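Local coordinates for protein chitosanase (Bacillus subtilis subsp. subtilis str. 168, PDB 7C6C) that hydrolyses internal beta-1,4 linkages between glucosamine residues of partly acetylated chitosan as a secreted family 46 glycoside hydrolase, at residues Asp191-Ala196 and Glu203-Val208. Numbering follows the deposited sequence.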
loop_
_atom_site.group_PDB
_atom_site.type_symbol
_atom_site.label_atom_id
_atom_site.label_comp_id
_atom_site.label_asym_id
_atom_site.label_seq_id
_atom_site.Cartn_x
_atom_site.Cartn_y
_atom_site.Cartn_z
ATOM N N ASP A 191 5.988 -10.095 -10.203
ATOM C CA ASP A 191 4.557 -10.165 -9.936
ATOM C C ASP A 191 3.819 -8.961 -10.511
ATOM O O ASP A 191 2.698 -9.097 -11.015
ATOM C CB ASP A 191 4.307 -10.281 -8.436
ATOM C CG ASP A 191 2.865 -10.567 -8.123
ATOM O OD1 ASP A 191 2.407 -11.645 -8.545
ATOM O OD2 ASP A 191 2.194 -9.729 -7.485
ATOM N N LEU A 192 4.431 -7.776 -10.441
ATOM C CA LEU A 192 3.804 -6.582 -10.999
ATOM C C LEU A 192 3.726 -6.657 -12.517
ATOM O O LEU A 192 2.775 -6.141 -13.116
ATOM C CB LEU A 192 4.566 -5.329 -10.566
ATOM C CG LEU A 192 4.477 -4.983 -9.079
ATOM C CD1 LEU A 192 5.438 -3.852 -8.756
ATOM C CD2 LEU A 192 3.044 -4.632 -8.687
ATOM N N MET A 193 4.709 -7.297 -13.152
ATOM C CA MET A 193 4.726 -7.402 -14.606
ATOM C C MET A 193 3.754 -8.451 -15.119
ATOM O O MET A 193 3.200 -8.290 -16.208
ATOM C CB MET A 193 6.148 -7.711 -15.084
ATOM C CG MET A 193 7.069 -6.518 -14.903
ATOM S SD MET A 193 6.653 -5.099 -15.935
ATOM C CE MET A 193 7.319 -5.628 -17.513
ATOM N N ASN A 194 3.530 -9.523 -14.369
ATOM C CA ASN A 194 2.665 -10.615 -14.817
ATOM C C ASN A 194 1.889 -11.168 -13.636
ATOM O O ASN A 194 2.107 -12.304 -13.195
ATOM C CB ASN A 194 3.478 -11.699 -15.529
ATOM C CG ASN A 194 4.020 -11.230 -16.865
ATOM O OD1 ASN A 194 3.260 -11.021 -17.815
ATOM N ND2 ASN A 194 5.329 -11.052 -16.944
ATOM N N PRO A 195 0.956 -10.384 -13.096
ATOM C CA PRO A 195 0.183 -10.854 -11.946
ATOM C C PRO A 195 -0.771 -11.967 -12.340
ATOM O O PRO A 195 -1.214 -12.066 -13.488
ATOM C CB PRO A 195 -0.598 -9.608 -11.511
ATOM C CG PRO A 195 -0.695 -8.778 -12.737
ATOM C CD PRO A 195 0.564 -9.026 -13.513
ATOM N N ALA A 196 -1.081 -12.817 -11.360
ATOM C CA ALA A 196 -2.114 -13.825 -11.568
ATOM C C ALA A 196 -3.467 -13.183 -11.843
ATOM O O ALA A 196 -4.270 -13.722 -12.609
ATOM C CB ALA A 196 -2.196 -14.748 -10.351
ATOM N N GLU A 203 -2.482 -1.547 -14.617
ATOM C CA GLU A 203 -2.077 -0.644 -13.550
ATOM C C GLU A 203 -0.763 -1.085 -12.920
ATOM O O GLU A 203 0.113 -0.253 -12.650
ATOM C CB GLU A 203 -3.189 -0.542 -12.506
ATOM C CG GLU A 203 -2.918 0.490 -11.422
ATOM C CD GLU A 203 -2.942 1.926 -11.935
ATOM O OE1 GLU A 203 -3.531 2.187 -13.005
ATOM O OE2 GLU A 203 -2.349 2.799 -11.268
ATOM N N TRP A 204 -0.589 -2.389 -12.703
ATOM C CA TRP A 204 0.600 -2.843 -11.992
ATOM C C TRP A 204 1.847 -2.741 -12.862
ATOM O O TRP A 204 2.930 -2.419 -12.365
ATOM C CB TRP A 204 0.393 -4.255 -11.456
ATOM C CG TRP A 204 -0.368 -4.264 -10.171
ATOM C CD1 TRP A 204 -1.057 -3.222 -9.611
ATOM C CD2 TRP A 204 -0.491 -5.362 -9.267
ATOM N NE1 TRP A 204 -1.608 -3.614 -8.415
ATOM C CE2 TRP A 204 -1.270 -4.923 -8.180
ATOM C CE3 TRP A 204 -0.014 -6.679 -9.274
ATOM C CZ2 TRP A 204 -1.588 -5.754 -7.109
ATOM C CZ3 TRP A 204 -0.320 -7.498 -8.208
ATOM C CH2 TRP A 204 -1.112 -7.039 -7.144
ATOM N N ARG A 205 1.696 -2.955 -14.161
ATOM C CA ARG A 205 2.834 -2.837 -15.065
ATOM C C ARG A 205 3.358 -1.400 -15.055
ATOM O O ARG A 205 4.554 -1.173 -15.164
ATOM C CB ARG A 205 2.463 -3.299 -16.482
ATOM C CG ARG A 205 2.560 -4.810 -16.650
ATOM C CD ARG A 205 1.958 -5.334 -17.953
ATOM N NE ARG A 205 1.875 -6.794 -17.915
ATOM C CZ ARG A 205 0.996 -7.533 -18.590
ATOM N NH1 ARG A 205 1.014 -8.852 -18.468
ATOM N NH2 ARG A 205 0.110 -6.970 -19.397
ATOM N N GLU A 206 2.457 -0.435 -14.903
ATOM C CA GLU A 206 2.838 0.968 -14.848
ATOM C C GLU A 206 3.419 1.374 -13.502
ATOM O O GLU A 206 3.854 2.520 -13.361
ATOM C CB GLU A 206 1.634 1.855 -15.183
ATOM C CG GLU A 206 1.554 2.250 -16.648
ATOM C CD GLU A 206 2.759 3.058 -17.096
ATOM O OE1 GLU A 206 3.629 2.493 -17.791
ATOM O OE2 GLU A 206 2.841 4.258 -16.749
ATOM N N SER A 207 3.439 0.470 -12.522
ATOM C CA SER A 207 3.894 0.769 -11.172
ATOM C C SER A 207 5.263 0.181 -10.859
ATOM O O SER A 207 5.762 0.388 -9.748
ATOM C CB SER A 207 2.885 0.242 -10.147
ATOM O OG SER A 207 3.033 -1.154 -9.971
ATOM N N VAL A 208 5.883 -0.540 -11.798
ATOM C CA VAL A 208 7.116 -1.260 -11.495
ATOM C C VAL A 208 8.243 -0.332 -11.078
ATOM O O VAL A 208 9.182 -0.774 -10.411
ATOM C CB VAL A 208 7.556 -2.176 -12.662
ATOM C CG1 VAL A 208 6.524 -3.256 -12.903
ATOM C CG2 VAL A 208 7.809 -1.357 -13.927
#
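The C-terminal end of helix 177-193 meets the short helix 201-205 through R205, which reaches back to the last turn of the longer helix. The R205 side chain, extended from CG to NE (chi2 169°, chi3 -170°), brings the edge of its guanidinium to the carbonyl of M193. R205 NE donates to M193 O over 2.6 Å in a nearly straight bond, with the oxygen close to the guanidinium plane, while NH1 adds a weak second bond to the same atom. R205 NH1 also donates to N194 OD1 at 3.2 Å, approaching from above the amide plane. N194 is where the chain leaves helical geometry; the guanidinium thus bonds to the last helical carbonyl and to the side chain of the first residue beyond it.

Beside this polar clasp, L192 forms the apolar centre. L192 CD2 sits above the indole plane of W204, displaced toward the rim, 3.7 Å from W204 CD2. L192 CB packs against V208 CG1, which also touches M193 SD at 3.6 Å. P195 CB flanks the indole obliquely near CE3, and D191 OD2 comes to 3.4 Å from W204 CZ3, its carboxylate plane inclined 60° to the ring. S207 OG packs against the L192 methyls. W204 O accepts from both S207 N (2.9 Å) and S207 OG (2.7 Å) just where the chain leaves helix 201-205, and R205 to V208 form a type I turn.

The C-terminal end of helix 134-147 meets the junction: Q146 NE2 is hydrogen-bonded to S207 OG, and the H147 ring meets that of W204. The W204 side chain lies about 6 Å from that of D35, placing the junction close to the probable nucleophile, while V208 leads directly into helix 209-219.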